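Local coordinates for ancylostoma secreted protein 1 (Necator americanus, PDB 3NT8), which is a two-CAP-domain secreted protein of a human hookworm, probably associated with the transition of infective larvae to parasitism, at residues C195-C201 / C209-C214. Residues are numbered along the deposited sequence; the frame is centred on the assembly and turned at random.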
# COMPACT_ATOMS: atom_id res chain seq x y z
N CYS A 195 -7.61 -16.15 9.28
CA CYS A 195 -7.08 -17.32 8.64
C CYS A 195 -7.27 -18.57 9.48
O CYS A 195 -7.21 -18.53 10.74
CB CYS A 195 -5.59 -17.15 8.28
SG CYS A 195 -4.43 -17.06 9.73
N GLN A 196 -7.48 -19.68 8.76
CA GLN A 196 -7.65 -21.00 9.34
C GLN A 196 -6.41 -21.82 9.09
O GLN A 196 -5.94 -22.51 9.98
CB GLN A 196 -8.90 -21.67 8.74
CG GLN A 196 -10.19 -20.81 8.92
CD GLN A 196 -10.47 -20.52 10.41
OE1 GLN A 196 -10.61 -21.46 11.23
NE2 GLN A 196 -10.57 -19.23 10.77
N THR A 197 -5.89 -21.76 7.87
CA THR A 197 -4.61 -22.34 7.54
C THR A 197 -3.80 -21.25 6.83
O THR A 197 -4.26 -20.13 6.61
CB THR A 197 -4.75 -23.51 6.54
OG1 THR A 197 -5.32 -23.01 5.34
CG2 THR A 197 -5.65 -24.64 7.11
N GLY A 198 -2.58 -21.60 6.46
CA GLY A 198 -1.71 -20.66 5.83
C GLY A 198 -2.12 -20.39 4.40
O GLY A 198 -1.74 -19.39 3.81
N ALA A 199 -2.93 -21.26 3.84
CA ALA A 199 -3.46 -21.07 2.49
C ALA A 199 -4.43 -19.91 2.43
O ALA A 199 -4.74 -19.43 1.32
CB ALA A 199 -4.13 -22.30 2.04
N ASP A 200 -4.91 -19.46 3.60
CA ASP A 200 -5.89 -18.35 3.64
C ASP A 200 -5.23 -16.99 3.60
O ASP A 200 -5.92 -15.95 3.50
CB ASP A 200 -6.77 -18.37 4.87
CG ASP A 200 -7.64 -19.55 4.94
OD1 ASP A 200 -8.28 -19.91 3.95
OD2 ASP A 200 -7.69 -20.10 6.05
N CYS A 201 -3.90 -16.99 3.68
CA CYS A 201 -3.20 -15.72 3.71
C CYS A 201 -2.70 -15.39 2.32
O CYS A 201 -1.83 -16.09 1.78
CB CYS A 201 -2.06 -15.79 4.67
SG CYS A 201 -2.57 -16.38 6.30
N CYS A 209 -0.19 -19.76 9.42
CA CYS A 209 -1.34 -19.23 10.15
C CYS A 209 -1.34 -19.68 11.59
O CYS A 209 -1.39 -20.90 11.86
CB CYS A 209 -2.66 -19.63 9.49
SG CYS A 209 -4.07 -18.99 10.44
N GLU A 210 -1.27 -18.73 12.51
CA GLU A 210 -1.26 -19.01 13.95
C GLU A 210 -2.46 -18.37 14.60
O GLU A 210 -2.46 -17.17 14.87
CB GLU A 210 -0.01 -18.44 14.59
CG GLU A 210 1.18 -19.34 14.49
CD GLU A 210 2.39 -18.74 15.12
OE1 GLU A 210 2.23 -17.96 16.10
OE2 GLU A 210 3.50 -19.08 14.63
N ASP A 211 -3.47 -19.18 14.89
CA ASP A 211 -4.69 -18.71 15.61
C ASP A 211 -5.19 -17.36 15.05
O ASP A 211 -5.25 -16.35 15.76
CB ASP A 211 -4.47 -18.74 17.16
CG ASP A 211 -5.75 -18.40 17.94
OD1 ASP A 211 -6.88 -18.74 17.49
OD2 ASP A 211 -5.64 -17.79 19.04
N GLY A 212 -5.53 -17.34 13.76
CA GLY A 212 -6.11 -16.14 13.12
C GLY A 212 -5.11 -15.09 12.62
O GLY A 212 -5.51 -14.10 11.99
N LEU A 213 -3.83 -15.28 12.90
CA LEU A 213 -2.82 -14.34 12.44
C LEU A 213 -1.98 -15.01 11.39
O LEU A 213 -1.47 -16.13 11.61
CB LEU A 213 -1.91 -13.78 13.58
CG LEU A 213 -2.53 -12.82 14.63
CD1 LEU A 213 -1.54 -12.43 15.74
CD2 LEU A 213 -3.12 -11.60 13.95
N CYS A 214 -1.86 -14.35 10.24
CA CYS A 214 -0.95 -14.83 9.21
C CYS A 214 0.49 -14.64 9.60
O CYS A 214 0.80 -13.70 10.31
CB CYS A 214 -1.26 -14.15 7.86
SG CYS A 214 -2.88 -14.63 7.26
O HOH W 1 -6.25 -12.95 9.38
O HOH W 2 -6.45 -20.18 12.66
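Two disulfides, C195–C209 and C201–C214, tie a coiled loop to a small β-hairpin. They have opposite hands: the C–S–S–C torsion is 88° for C195–C209 and -85° for C201–C214. In C209, SG lies anti to the backbone N (chi1 179°), which carries it out from the hairpin to C195 SG; its CB rests on the loop backbone, 3.3 Å from T197 C. C195 answers with SG held between its own N and carbonyl carbon. The two disulfides pack against each other where C195 SG lies 3.8 Å from C214 SG. Beside them, C195 and G212 are linked through two waters, one joining C195 O to G212 N, the other G212 O and, weakly, C195 N; G212 CA also points a C–H at C195 O (3.5 Å). Within the loop, D200 OD2 accepts from Q196 N (2.8 Å) and T197 N (3.1 Å), the latter from above the carboxylate plane, pinning the 3-10 turn 198–200 back onto the chain after C195. A type I' turn from E210 to L213 joins strands 208–210 and 213–215. R49, in helix 34–52, hydrogen-bonds E210 O and D211 O, K53 just beyond it salt-bridges D211 OD1, and C214 makes backbone bonds with M69 and K71. With cysteines paired first to third and second to fourth, this unit lies in the connection from strand 170–177 to helix 235–253, between the two CAP domains.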